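Local coordinates for protein fibroblast growth factor 18 (Homo sapiens, PDB 4CJM) that acts as a secreted, heparin-binding-family growth factor that binds FGF receptors, regulates cell proliferation, differentiation and migration, and is required for normal bone development, at residues Q2-Q7 against V39-F44; S13-Q18 against R27-D32; L20-S25 against K66-P71; G99-F104 against P114-N119. One frame throughout, in Å; residues are numbered along the deposited sequence.

Contact 1 of 4, residues Q2-Q7 against V39-F44; sequences QLRLYQ and VETDTF. With SO4 (sulfate ion), chain H.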
loop_
_atom_site.group_PDB
_atom_site.type_symbol
_atom_site.label_atom_id
_atom_site.label_comp_id
_atom_site.label_asym_id
_atom_site.label_seq_id
_atom_site.Cartn_x
_atom_site.Cartn_y
_atom_site.Cartn_z
ATOM N N GLN A 2 -8.230 -13.728 7.284
ATOM C CA GLN A 2 -9.022 -13.493 6.044
ATOM C C GLN A 2 -8.221 -12.922 4.882
ATOM O O GLN A 2 -7.485 -11.959 5.052
ATOM C CB GLN A 2 -10.153 -12.503 6.325
ATOM C CG GLN A 2 -11.124 -12.959 7.395
ATOM C CD GLN A 2 -11.994 -11.826 7.905
ATOM O OE1 GLN A 2 -11.761 -10.652 7.598
ATOM N NE2 GLN A 2 -12.995 -12.170 8.700
ATOM N N LEU A 3 -8.416 -13.500 3.693
ATOM C CA LEU A 3 -7.777 -13.033 2.457
ATOM C C LEU A 3 -8.788 -12.325 1.544
ATOM O O LEU A 3 -9.875 -12.843 1.330
ATOM C CB LEU A 3 -7.139 -14.228 1.738
ATOM C CG LEU A 3 -6.207 -13.856 0.575
ATOM C CD1 LEU A 3 -4.792 -13.631 1.069
ATOM C CD2 LEU A 3 -6.200 -14.909 -0.518
ATOM N N ARG A 4 -8.421 -11.177 0.979
ATOM C CA ARG A 4 -9.283 -10.479 0.027
ATOM C C ARG A 4 -8.499 -9.987 -1.192
ATOM O O ARG A 4 -7.299 -9.691 -1.106
ATOM C CB ARG A 4 -9.959 -9.265 0.680
ATOM C CG ARG A 4 -10.966 -9.494 1.796
ATOM C CD ARG A 4 -11.320 -8.197 2.540
ATOM N NE ARG A 4 -12.073 -8.362 3.800
ATOM C CZ ARG A 4 -11.587 -8.739 4.994
ATOM N NH1 ARG A 4 -10.306 -9.060 5.175
ATOM N NH2 ARG A 4 -12.414 -8.814 6.039
ATOM N N LEU A 5 -9.190 -9.869 -2.325
ATOM C CA LEU A 5 -8.592 -9.371 -3.563
ATOM C C LEU A 5 -9.182 -8.009 -3.902
ATOM O O LEU A 5 -10.387 -7.872 -3.948
ATOM C CB LEU A 5 -8.872 -10.348 -4.705
ATOM C CG LEU A 5 -8.436 -9.940 -6.120
ATOM C CD1 LEU A 5 -6.921 -9.887 -6.223
ATOM C CD2 LEU A 5 -9.010 -10.881 -7.173
ATOM N N TYR A 6 -8.342 -7.004 -4.133
ATOM C CA TYR A 6 -8.834 -5.717 -4.618
ATOM C C TYR A 6 -7.728 -4.779 -5.086
ATOM O O TYR A 6 -6.562 -5.157 -5.118
ATOM C CB TYR A 6 -9.729 -5.028 -3.564
ATOM C CG TYR A 6 -9.116 -4.815 -2.190
ATOM C CD1 TYR A 6 -8.161 -3.827 -1.981
ATOM C CD2 TYR A 6 -9.552 -5.558 -1.091
ATOM C CE1 TYR A 6 -7.626 -3.608 -0.724
ATOM C CE2 TYR A 6 -9.023 -5.355 0.162
ATOM C CZ TYR A 6 -8.061 -4.375 0.347
ATOM O OH TYR A 6 -7.510 -4.193 1.599
ATOM N N GLN A 7 -8.126 -3.565 -5.473
ATOM C CA GLN A 7 -7.219 -2.513 -5.911
ATOM C C GLN A 7 -7.259 -1.336 -4.957
ATOM O O GLN A 7 -8.281 -1.094 -4.315
ATOM C CB GLN A 7 -7.638 -2.022 -7.286
ATOM C CG GLN A 7 -7.667 -3.110 -8.332
ATOM C CD GLN A 7 -8.207 -2.620 -9.649
ATOM O OE1 GLN A 7 -7.489 -2.596 -10.645
ATOM N NE2 GLN A 7 -9.477 -2.254 -9.675
ATOM N N VAL A 39 -4.759 -9.197 -0.234
ATOM C CA VAL A 39 -4.565 -8.563 1.043
ATOM C C VAL A 39 -4.985 -9.502 2.155
ATOM O O VAL A 39 -6.097 -10.042 2.166
ATOM C CB VAL A 39 -5.379 -7.280 1.163
ATOM C CG1 VAL A 39 -5.121 -6.622 2.504
ATOM C CG2 VAL A 39 -5.009 -6.332 0.039
ATOM N N GLU A 40 -4.063 -9.717 3.079
ATOM C CA GLU A 40 -4.260 -10.648 4.162
ATOM C C GLU A 40 -4.540 -9.811 5.395
ATOM O O GLU A 40 -3.794 -8.896 5.673
ATOM C CB GLU A 40 -2.969 -11.448 4.332
ATOM C CG GLU A 40 -3.118 -12.678 5.200
ATOM C CD GLU A 40 -1.913 -13.591 5.091
ATOM O OE1 GLU A 40 -0.866 -13.152 4.531
ATOM O OE2 GLU A 40 -2.013 -14.745 5.555
ATOM N N THR A 41 -5.621 -10.097 6.113
ATOM C CA THR A 41 -5.999 -9.299 7.284
ATOM C C THR A 41 -6.008 -10.205 8.514
ATOM O O THR A 41 -6.698 -11.205 8.516
ATOM C CB THR A 41 -7.379 -8.630 7.094
ATOM O OG1 THR A 41 -7.408 -7.919 5.849
ATOM C CG2 THR A 41 -7.666 -7.637 8.212
ATOM N N ASP A 42 -5.230 -9.894 9.546
ATOM C CA ASP A 42 -5.177 -10.814 10.732
ATOM C C ASP A 42 -6.530 -10.855 11.473
ATOM O O ASP A 42 -7.423 -10.059 11.174
ATOM C CB ASP A 42 -3.964 -10.595 11.679
ATOM C CG ASP A 42 -3.964 -9.259 12.422
ATOM O OD1 ASP A 42 -5.001 -8.763 12.870
ATOM O OD2 ASP A 42 -2.854 -8.718 12.605
ATOM N N THR A 43 -6.681 -11.794 12.402
ATOM C CA THR A 43 -7.947 -11.967 13.139
ATOM C C THR A 43 -8.378 -10.754 13.961
ATOM O O THR A 43 -9.556 -10.617 14.254
ATOM C CB THR A 43 -7.877 -13.151 14.131
ATOM O OG1 THR A 43 -7.566 -14.359 13.428
ATOM C CG2 THR A 43 -9.183 -13.331 14.937
ATOM N N PHE A 44 -7.435 -9.898 14.350
ATOM C CA PHE A 44 -7.746 -8.681 15.096
ATOM C C PHE A 44 -8.402 -7.634 14.186
ATOM O O PHE A 44 -9.289 -6.874 14.621
ATOM C CB PHE A 44 -6.466 -8.102 15.752
ATOM C CG PHE A 44 -5.860 -8.968 16.834
ATOM C CD1 PHE A 44 -6.524 -9.171 18.031
ATOM C CD2 PHE A 44 -4.593 -9.532 16.672
ATOM C CE1 PHE A 44 -5.961 -9.951 19.034
ATOM C CE2 PHE A 44 -4.031 -10.311 17.667
ATOM C CZ PHE A 44 -4.717 -10.524 18.849
HETATM S S SO4 H . -4.475 -15.031 13.040
HETATM O O1 SO4 H . -3.734 -16.049 12.253
HETATM O O2 SO4 H . -5.658 -15.716 13.607
HETATM O O3 SO4 H . -4.886 -13.846 12.231
HETATM O O4 SO4 H . -3.574 -14.524 14.093
#

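Contact 2 of 4, residues S13-Q18 against R27-D32; sequences SGKHIQ and RGEDGD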
loop_
_atom_site.group_PDB
_atom_site.type_symbol
_atom_site.label_atom_id
_atom_site.label_comp_id
_atom_site.label_asym_id
_atom_site.label_seq_id
_atom_site.Cartn_x
_atom_site.Cartn_y
_atom_site.Cartn_z
ATOM N N SER A 13 -2.773 10.393 -6.822
ATOM C CA SER A 13 -2.283 9.975 -8.132
ATOM C C SER A 13 -3.409 9.734 -9.117
ATOM O O SER A 13 -3.194 9.760 -10.312
ATOM C CB SER A 13 -1.409 8.703 -8.009
ATOM O OG SER A 13 -2.040 7.564 -8.566
ATOM N N GLY A 14 -4.602 9.450 -8.613
ATOM C CA GLY A 14 -5.745 9.152 -9.474
ATOM C C GLY A 14 -5.713 7.785 -10.148
ATOM O O GLY A 14 -6.629 7.445 -10.873
ATOM N N LYS A 15 -4.684 6.987 -9.882
ATOM C CA LYS A 15 -4.550 5.658 -10.449
ATOM C C LYS A 15 -4.335 4.685 -9.305
ATOM O O LYS A 15 -4.349 5.077 -8.131
ATOM C CB LYS A 15 -3.349 5.601 -11.367
ATOM C CG LYS A 15 -3.286 6.709 -12.383
ATOM C CD LYS A 15 -4.057 6.351 -13.623
ATOM C CE LYS A 15 -3.717 7.368 -14.725
ATOM N NZ LYS A 15 -2.277 7.835 -14.789
ATOM N N HIS A 16 -4.139 3.419 -9.643
ATOM C CA HIS A 16 -4.022 2.385 -8.640
ATOM C C HIS A 16 -2.597 1.945 -8.377
ATOM O O HIS A 16 -1.738 2.005 -9.254
ATOM C CB HIS A 16 -4.849 1.185 -9.055
ATOM C CG HIS A 16 -6.274 1.521 -9.303
ATOM N ND1 HIS A 16 -6.751 1.851 -10.552
ATOM C CD2 HIS A 16 -7.321 1.626 -8.454
ATOM C CE1 HIS A 16 -8.040 2.118 -10.464
ATOM N NE2 HIS A 16 -8.408 1.999 -9.201
ATOM N N ILE A 17 -2.382 1.483 -7.142
ATOM C CA ILE A 17 -1.109 0.944 -6.706
ATOM C C ILE A 17 -0.776 -0.276 -7.544
ATOM O O ILE A 17 -1.627 -1.167 -7.729
ATOM C CB ILE A 17 -1.145 0.518 -5.226
ATOM C CG1 ILE A 17 -1.352 1.744 -4.324
ATOM C CG2 ILE A 17 0.137 -0.204 -4.851
ATOM C CD1 ILE A 17 -1.372 1.425 -2.843
ATOM N N GLN A 18 0.463 -0.300 -8.023
ATOM C CA GLN A 18 1.020 -1.405 -8.774
ATOM C C GLN A 18 2.217 -2.017 -8.049
ATOM O O GLN A 18 3.107 -1.280 -7.587
ATOM C CB GLN A 18 1.519 -0.912 -10.103
ATOM C CG GLN A 18 0.443 -0.338 -10.984
ATOM C CD GLN A 18 1.045 0.427 -12.141
ATOM O OE1 GLN A 18 1.719 1.444 -11.938
ATOM N NE2 GLN A 18 0.772 -0.018 -13.354
ATOM N N ARG A 27 0.428 4.007 -10.768
ATOM C CA ARG A 27 0.055 4.488 -12.104
ATOM C C ARG A 27 -0.821 3.466 -12.824
ATOM O O ARG A 27 -0.922 3.482 -14.030
ATOM C CB ARG A 27 1.317 4.799 -12.921
ATOM C CG ARG A 27 2.180 5.878 -12.289
ATOM C CD ARG A 27 3.512 6.098 -12.994
ATOM N NE ARG A 27 3.350 6.295 -14.430
ATOM C CZ ARG A 27 2.861 7.393 -15.015
ATOM N NH1 ARG A 27 2.474 8.444 -14.295
ATOM N NH2 ARG A 27 2.753 7.443 -16.343
ATOM N N GLY A 28 -1.468 2.587 -12.072
ATOM C CA GLY A 28 -2.236 1.505 -12.651
ATOM C C GLY A 28 -3.626 1.941 -13.059
ATOM O O GLY A 28 -4.374 2.484 -12.252
ATOM N N GLU A 29 -3.986 1.701 -14.321
ATOM C CA GLU A 29 -5.363 1.838 -14.755
ATOM C C GLU A 29 -6.188 0.767 -14.058
ATOM O O GLU A 29 -5.646 -0.221 -13.532
ATOM C CB GLU A 29 -5.475 1.670 -16.262
ATOM C CG GLU A 29 -4.743 2.728 -17.082
ATOM C CD GLU A 29 -5.174 4.150 -16.757
ATOM O OE1 GLU A 29 -6.368 4.382 -16.428
ATOM O OE2 GLU A 29 -4.310 5.048 -16.817
ATOM N N ASP A 30 -7.497 0.963 -14.029
ATOM C CA ASP A 30 -8.380 -0.025 -13.424
ATOM C C ASP A 30 -8.186 -1.343 -14.167
ATOM O O ASP A 30 -8.214 -1.364 -15.391
ATOM C CB ASP A 30 -9.843 0.416 -13.506
ATOM C CG ASP A 30 -10.772 -0.500 -12.729
ATOM O OD1 ASP A 30 -10.640 -1.733 -12.818
ATOM O OD2 ASP A 30 -11.638 -0.001 -12.000
ATOM N N GLY A 31 -7.954 -2.422 -13.423
ATOM C CA GLY A 31 -7.793 -3.738 -14.020
ATOM C C GLY A 31 -6.382 -4.097 -14.438
ATOM O O GLY A 31 -6.135 -5.226 -14.844
ATOM N N ASP A 32 -5.449 -3.155 -14.340
ATOM C CA ASP A 32 -4.049 -3.436 -14.608
ATOM C C ASP A 32 -3.688 -4.683 -13.826
ATOM O O ASP A 32 -4.023 -4.799 -12.645
ATOM C CB ASP A 32 -3.199 -2.242 -14.167
ATOM C CG ASP A 32 -1.709 -2.451 -14.393
ATOM O OD1 ASP A 32 -1.120 -3.360 -13.773
ATOM O OD2 ASP A 32 -1.114 -1.668 -15.161
#

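Contact 3 of 4, residues L20-S25 against K66-P71; sequences LGRRIS and KLVGKP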
loop_
_atom_site.group_PDB
_atom_site.type_symbol
_atom_site.label_atom_id
_atom_site.label_comp_id
_atom_site.label_asym_id
_atom_site.label_seq_id
_atom_site.Cartn_x
_atom_site.Cartn_y
_atom_site.Cartn_z
ATOM N N LEU A 20 4.965 -3.891 -9.318
ATOM C CA LEU A 20 5.624 -4.221 -10.579
ATOM C C LEU A 20 6.748 -5.226 -10.401
ATOM O O LEU A 20 7.342 -5.670 -11.376
ATOM C CB LEU A 20 6.172 -2.942 -11.230
ATOM C CG LEU A 20 5.119 -1.863 -11.491
ATOM C CD1 LEU A 20 5.760 -0.537 -11.868
ATOM C CD2 LEU A 20 4.139 -2.306 -12.573
ATOM N N GLY A 21 7.025 -5.595 -9.157
ATOM C CA GLY A 21 8.174 -6.398 -8.824
ATOM C C GLY A 21 8.854 -5.694 -7.671
ATOM O O GLY A 21 8.214 -5.344 -6.703
ATOM N N ARG A 22 10.158 -5.500 -7.768
ATOM C CA ARG A 22 10.878 -4.723 -6.773
ATOM C C ARG A 22 10.331 -3.295 -6.720
ATOM O O ARG A 22 10.198 -2.708 -5.644
ATOM C CB ARG A 22 12.367 -4.750 -7.095
ATOM C CG ARG A 22 13.265 -3.900 -6.232
ATOM C CD ARG A 22 14.769 -4.016 -6.608
ATOM N NE ARG A 22 15.323 -5.364 -6.877
ATOM C CZ ARG A 22 15.658 -5.891 -8.069
ATOM N NH1 ARG A 22 15.473 -5.238 -9.218
ATOM N NH2 ARG A 22 16.179 -7.116 -8.113
ATOM N N ARG A 23 9.966 -2.750 -7.871
ATOM C CA ARG A 23 9.481 -1.375 -7.958
ATOM C C ARG A 23 8.004 -1.281 -7.593
ATOM O O ARG A 23 7.211 -2.152 -7.928
ATOM C CB ARG A 23 9.714 -0.862 -9.362
ATOM C CG ARG A 23 9.433 0.602 -9.550
ATOM C CD ARG A 23 9.917 1.092 -10.910
ATOM N NE ARG A 23 9.173 2.269 -11.366
ATOM C CZ ARG A 23 8.278 2.317 -12.359
ATOM N NH1 ARG A 23 7.952 1.248 -13.081
ATOM N NH2 ARG A 23 7.690 3.481 -12.635
ATOM N N ILE A 24 7.662 -0.223 -6.866
ATOM C CA ILE A 24 6.288 0.066 -6.462
ATOM C C ILE A 24 5.882 1.401 -7.055
ATOM O O ILE A 24 6.681 2.332 -7.152
ATOM C CB ILE A 24 6.139 0.159 -4.936
ATOM C CG1 ILE A 24 6.572 -1.145 -4.261
ATOM C CG2 ILE A 24 4.710 0.515 -4.541
ATOM C CD1 ILE A 24 5.733 -2.349 -4.610
ATOM N N SER A 25 4.629 1.481 -7.491
ATOM C CA SER A 25 4.145 2.693 -8.138
ATOM C C SER A 25 2.632 2.772 -8.014
ATOM O O SER A 25 2.004 1.794 -7.617
ATOM C CB SER A 25 4.628 2.704 -9.585
ATOM O OG SER A 25 3.769 3.462 -10.389
ATOM N N LYS A 66 11.545 3.682 2.130
ATOM C CA LYS A 66 11.214 3.460 0.737
ATOM C C LYS A 66 10.266 2.277 0.568
ATOM O O LYS A 66 10.481 1.217 1.147
ATOM C CB LYS A 66 12.476 3.206 -0.066
ATOM C CG LYS A 66 12.262 3.173 -1.572
ATOM C CD LYS A 66 13.578 3.208 -2.354
ATOM C CE LYS A 66 13.340 3.019 -3.852
ATOM N NZ LYS A 66 14.533 2.462 -4.554
ATOM N N LEU A 67 9.219 2.458 -0.224
ATOM C CA LEU A 67 8.346 1.345 -0.594
ATOM C C LEU A 67 9.038 0.476 -1.620
ATOM O O LEU A 67 9.614 0.976 -2.583
ATOM C CB LEU A 67 7.062 1.841 -1.218
ATOM C CG LEU A 67 6.183 2.684 -0.318
ATOM C CD1 LEU A 67 4.998 3.124 -1.148
ATOM C CD2 LEU A 67 5.719 1.919 0.901
ATOM N N VAL A 68 8.984 -0.830 -1.405
ATOM C CA VAL A 68 9.726 -1.752 -2.228
ATOM C C VAL A 68 8.944 -3.070 -2.236
ATOM O O VAL A 68 8.215 -3.374 -1.287
ATOM C CB VAL A 68 11.191 -1.794 -1.686
ATOM C CG1 VAL A 68 11.306 -2.414 -0.293
ATOM C CG2 VAL A 68 12.155 -2.467 -2.644
ATOM N N GLY A 69 8.984 -3.786 -3.359
ATOM C CA GLY A 69 8.371 -5.109 -3.447
ATOM C C GLY A 69 9.408 -6.152 -3.096
ATOM O O GLY A 69 10.567 -6.034 -3.497
ATOM N N LYS A 70 8.993 -7.176 -2.347
ATOM C CA LYS A 70 9.898 -8.265 -1.958
ATOM C C LYS A 70 9.224 -9.620 -2.065
ATOM O O LYS A 70 8.055 -9.766 -1.702
ATOM C CB LYS A 70 10.362 -8.083 -0.515
ATOM C CG LYS A 70 11.033 -6.749 -0.256
ATOM C CD LYS A 70 11.392 -6.582 1.197
ATOM C CE LYS A 70 12.535 -7.479 1.599
ATOM N NZ LYS A 70 13.107 -6.964 2.868
ATOM N N PRO A 71 9.964 -10.633 -2.523
ATOM C CA PRO A 71 9.364 -11.958 -2.582
ATOM C C PRO A 71 9.070 -12.533 -1.200
ATOM O O PRO A 71 8.094 -13.256 -1.022
ATOM C CB PRO A 71 10.405 -12.788 -3.329
ATOM C CG PRO A 71 11.695 -12.069 -3.141
ATOM C CD PRO A 71 11.383 -10.629 -2.904
#

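Contact 4 of 4, residues G99-F104 against P114-N119; sequences GWYVGF and PKTREN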
loop_
_atom_site.group_PDB
_atom_site.type_symbol
_atom_site.label_atom_id
_atom_site.label_comp_id
_atom_site.label_asym_id
_atom_site.label_seq_id
_atom_site.Cartn_x
_atom_site.Cartn_y
_atom_site.Cartn_z
ATOM N N GLY A 99 4.073 6.079 12.529
ATOM C CA GLY A 99 4.150 7.428 11.990
ATOM C C GLY A 99 4.525 7.532 10.517
ATOM O O GLY A 99 4.475 8.621 9.974
ATOM N N TRP A 100 4.936 6.418 9.881
ATOM C CA TRP A 100 5.278 6.379 8.444
ATOM C C TRP A 100 4.186 5.674 7.679
ATOM O O TRP A 100 3.684 4.635 8.100
ATOM C CB TRP A 100 6.563 5.616 8.175
ATOM C CG TRP A 100 7.782 6.142 8.839
ATOM C CD1 TRP A 100 7.860 7.166 9.747
ATOM C CD2 TRP A 100 9.113 5.634 8.696
ATOM N NE1 TRP A 100 9.159 7.348 10.155
ATOM C CE2 TRP A 100 9.951 6.412 9.538
ATOM C CE3 TRP A 100 9.684 4.596 7.951
ATOM C CZ2 TRP A 100 11.337 6.171 9.655
ATOM C CZ3 TRP A 100 11.064 4.366 8.066
ATOM C CH2 TRP A 100 11.868 5.156 8.902
ATOM N N TYR A 101 3.848 6.232 6.524
ATOM C CA TYR A 101 2.698 5.783 5.753
ATOM C C TYR A 101 3.035 5.469 4.299
ATOM O O TYR A 101 3.935 6.060 3.707
ATOM C CB TYR A 101 1.625 6.878 5.788
ATOM C CG TYR A 101 0.997 7.069 7.149
ATOM C CD1 TYR A 101 1.595 7.877 8.135
ATOM C CD2 TYR A 101 -0.186 6.429 7.460
ATOM C CE1 TYR A 101 1.004 8.030 9.383
ATOM C CE2 TYR A 101 -0.778 6.580 8.697
ATOM C CZ TYR A 101 -0.185 7.371 9.654
ATOM O OH TYR A 101 -0.845 7.476 10.852
ATOM N N VAL A 102 2.260 4.558 3.724
ATOM C CA VAL A 102 2.272 4.305 2.295
ATOM C C VAL A 102 1.666 5.530 1.628
ATOM O O VAL A 102 0.550 5.953 1.990
ATOM C CB VAL A 102 1.406 3.081 1.958
ATOM C CG1 VAL A 102 1.303 2.876 0.455
ATOM C CG2 VAL A 102 1.966 1.827 2.623
ATOM N N GLY A 103 2.388 6.104 0.662
ATOM C CA GLY A 103 1.924 7.302 -0.047
ATOM C C GLY A 103 2.551 7.504 -1.421
ATOM O O GLY A 103 3.562 6.890 -1.759
ATOM N N PHE A 104 1.938 8.369 -2.220
ATOM C CA PHE A 104 2.395 8.626 -3.581
ATOM C C PHE A 104 2.183 10.075 -3.993
ATOM O O PHE A 104 1.289 10.748 -3.479
ATOM C CB PHE A 104 1.628 7.740 -4.575
ATOM C CG PHE A 104 1.820 6.279 -4.354
ATOM C CD1 PHE A 104 0.991 5.581 -3.487
ATOM C CD2 PHE A 104 2.844 5.611 -4.985
ATOM C CE1 PHE A 104 1.174 4.217 -3.263
ATOM C CE2 PHE A 104 3.041 4.257 -4.766
ATOM C CZ PHE A 104 2.202 3.554 -3.900
ATOM N N PRO A 114 9.405 8.592 6.313
ATOM C CA PRO A 114 9.694 9.681 7.244
ATOM C C PRO A 114 9.050 10.999 6.859
ATOM O O PRO A 114 8.733 11.793 7.727
ATOM C CB PRO A 114 11.224 9.824 7.170
ATOM C CG PRO A 114 11.707 8.517 6.713
ATOM C CD PRO A 114 10.634 7.934 5.845
ATOM N N LYS A 115 8.891 11.243 5.567
ATOM C CA LYS A 115 8.362 12.517 5.101
ATOM C C LYS A 115 6.851 12.515 4.951
ATOM O O LYS A 115 6.304 13.423 4.355
ATOM C CB LYS A 115 9.040 12.906 3.789
ATOM C CG LYS A 115 10.536 13.133 3.961
ATOM C CD LYS A 115 11.183 13.600 2.669
ATOM C CE LYS A 115 10.717 14.996 2.278
ATOM N NZ LYS A 115 11.747 15.731 1.490
ATOM N N THR A 116 6.181 11.494 5.485
ATOM C CA THR A 116 4.721 11.397 5.420
ATOM C C THR A 116 4.062 11.625 6.758
ATOM O O THR A 116 4.719 11.583 7.814
ATOM C CB THR A 116 4.240 10.003 4.958
ATOM O OG1 THR A 116 4.672 8.992 5.889
ATOM C CG2 THR A 116 4.758 9.694 3.559
ATOM N N ARG A 117 2.749 11.830 6.697
ATOM C CA ARG A 117 1.896 11.879 7.879
ATOM C C ARG A 117 0.448 11.615 7.470
ATOM O O ARG A 117 0.093 11.794 6.316
ATOM C CB ARG A 117 2.044 13.222 8.606
ATOM C CG ARG A 117 1.843 14.411 7.694
ATOM C CD ARG A 117 2.306 15.685 8.344
ATOM N NE ARG A 117 1.425 16.076 9.436
ATOM C CZ ARG A 117 1.635 17.145 10.202
ATOM N NH1 ARG A 117 2.708 17.907 10.003
ATOM N NH2 ARG A 117 0.781 17.455 11.171
ATOM N N GLU A 118 -0.361 11.211 8.443
ATOM C CA GLU A 118 -1.696 10.690 8.224
ATOM C C GLU A 118 -2.622 11.657 7.502
ATOM O O GLU A 118 -3.461 11.225 6.701
ATOM C CB GLU A 118 -2.343 10.292 9.551
ATOM C CG GLU A 118 -3.499 9.326 9.394
ATOM C CD GLU A 118 -4.141 8.937 10.711
ATOM O OE1 GLU A 118 -4.992 9.711 11.223
ATOM O OE2 GLU A 118 -3.833 7.840 11.216
ATOM N N ASN A 119 -2.478 12.956 7.752
ATOM C CA ASN A 119 -3.390 13.932 7.151
ATOM C C ASN A 119 -3.046 14.321 5.707
ATOM O O ASN A 119 -3.800 15.055 5.086
ATOM C CB ASN A 119 -3.537 15.174 8.030
ATOM C CG ASN A 119 -2.261 15.986 8.130
ATOM O OD1 ASN A 119 -1.295 15.749 7.422
ATOM N ND2 ASN A 119 -2.247 16.934 9.040
#

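Contact 1 of 4, residues Q2-Q7 against V39-F44
Val39 CG2 approaches the Tyr6 ring obliquely: the methyl lies 4.1 Å from the ring centroid and 29° off the normal, an off-centre CH-pi contact. The ring atom nearest to Val39 CG2 is Tyr6 CZ, while Val39 CG1 touches Tyr6 OH at 3.5 Å. Tyr6 CG sits between the backbone N and the carbonyl carbon (chi1 55°), a setting that swings the ring back along the sheet to the valine. The second flat group, the Arg4 guanidinium, meets Thr41 also obliquely. Arg4 NH1 is 3.2 Å from Thr41 OG1, but the angle is too poor for a hydrogen bond; a bond modelled from Arg4 NH2 to Gln2 OE1 is of doubtful length.

Beneath these side chains the backbones pair regularly. Arg4 and Val39 exchange two bonds, Arg4 N to Val39 O at 2.8 Å and Val39 N to Arg4 O at 2.7 Å, the latter almost straight (171°). Further along, Thr41 N donates to Gln2 O at 2.8 Å and Gln2 N to Thr41 O at 3.2 Å. Leu3 and Glu40 form the non-hydrogen-bonded pair between, with side chains on the face opposite to Arg4 and Val39. Past the strand end Thr43 N binds a sulfate ion, probably from the crystallisation liquor, through its O3 at 2.7 Å. Val39 also packs on Val48 of strand 47-52. The antiparallel pairing of strands 3-10 and 37-41 is part of the six-stranded barrel of the FGF beta-trefoil.

Contact 2 of 4, residues S13-Q18 against R27-D32
His16 and Gly28 form an antiparallel hydrogen-bonded pair within a classic beta bulge, in which Arg27 and Gly28 both stand opposite His16. Gly28 O is gripped twice by the same residue. His16 N reaches it at 2.8 Å in the carbonyl plane, on a lone pair, whereas His16 ND1 comes at 3.0 Å from above that plane, which would hold the imidazole's rotation. The return bond, Gly28 N to His16 O, measures 2.9 Å.

The Gln18 amide serves the bulge from its other end. Its OE1 accepts from Arg27 N at 3.1 Å, with the donor 52° out of the amide carbonyl plane, and is also hydrogen-bonded to Ser25 OG; its NE2 makes a weak bond to Asp32 OD2. Gln18 CD lies 3.3 Å from Gly28 N.

Farther out, a type II turn from Glu29 to Asp32 brings the aspartate back to the glutamine, and Gln7 of strand 3-10 bonds Gly31 N. The Lys15 and Glu29 side chains run side by side in the same direction. Their charges stay beyond salt-bridge distance, Lys15 NZ being 4.0 Å from Glu29 OE2, while Lys15 CE lies against that same oxygen at 3.2 Å.

Contact 3 of 4, residues L20-S25 against K66-P71
The turn of one beta-hairpin rests here on a strand of another: Arg22, in the connection between strands 16-19 and 24-25, meets Gly69 of strand 67-70. One direct backbone bond joins them, Gly69 N to Arg22 O at 2.8 Å. It is essentially straight at hydrogen (177°), although the donor stands 37° out of the carbonyl plane. Weaker CA-H...O contacts flank it: Gly69 CA approaches Gly21 O at 3.3 Å, and Arg22 CA approaches Gly69 O at 3.5 Å. Gly69 thus meets the turn through its backbone alone, N against Arg22 O and CA against Gly21 O.

Strand 67-70 pairs with 58-61, and in the beta-trefoil such hairpins form the triangular cap that closes one end of the barrel. The contact thus joins two of the cap hairpins, edge against turn.

Ile24 supplies the buried side. Its CG1, anti to the carbonyl carbon (chi1 -59°), lies along the strand backbone, 3.7 Å from both Val68 C and Gly69 N. Ile24 CB faces Leu67 CB at 4.2 Å, and both side chains also touch Phe104. On the outer side Val68 CG2 lies 3.6 Å from Arg22 O, its side chain slanting past the aliphatic start of Arg22.

Contact 4 of 4, residues G99-F104 against P114-N119
With CG anti to the carbonyl carbon (chi1 -69°), Tyr101 turns its ring toward Glu118, while Thr116 places OG1 between its own backbone N and carbonyl carbon (chi1 61°), pointing at the backbone of Tyr101. Tyr101 N donates to Thr116 OG1 at 2.9 Å. The hydroxyl is also hydrogen-bonded to Gly113 O, so this oxygen of a buried residue ties Tyr101, Thr116 and Gly113, just before Pro114, together; it lies in the plane of the Tyr101 ring, at its edge. Over one face of that ring sits Glu118 CA, 3.9 Å above the plane and shifted toward the rim, with Glu118 CB 3.6 Å from Tyr101 CZ. The carboxylate stands steeply to the ring, and its OE2 forms a salt bridge with Lys83.

In the beta-trefoil of FGFs, 99-104 corresponds to the tenth strand of the canonical trefoil, and the chain from there to the last strand is part of the heparin-binding surface in relatives. A sulfate ion about 6 Å from the Thr116 side chain is consistent with this, though it probably comes from the crystallisation liquor.

Trp100 is packed by Pro114. Pro114 CD lies 3.9 Å from the centroid of the indole six-membered ring, only 8° off its normal, a CH-pi contact over the face. Pro114 CG touches Trp100 CZ2 at 3.8 Å, and Trp100 also stacks with the Tyr97 ring.

Contact 1 belongs to the barrel sheet and contact 3 to the hairpins of the trefoil cap; contact 2 joins the first strand of hairpin 16-25 to the bulged chain 27-32, and contact 4 lies between strands 90-94 and 125-128. All four are partly buried, mixing buried and exposed residues. Chemistry follows place: contact 1 relies on regular backbone pairing, contact 2 on one backbone pair plus amide and imidazole bonds, contact 3 on one backbone bond plus aliphatic packing, contact 4 on ring faces and a threonine hydroxyl. Contacts 1 and 2 meet through Gln7, and Phe104 of contact 4 packs on Ile17, Ile24 and Leu67. Contacts 1 and 4 lie on opposite sides of the chain centre.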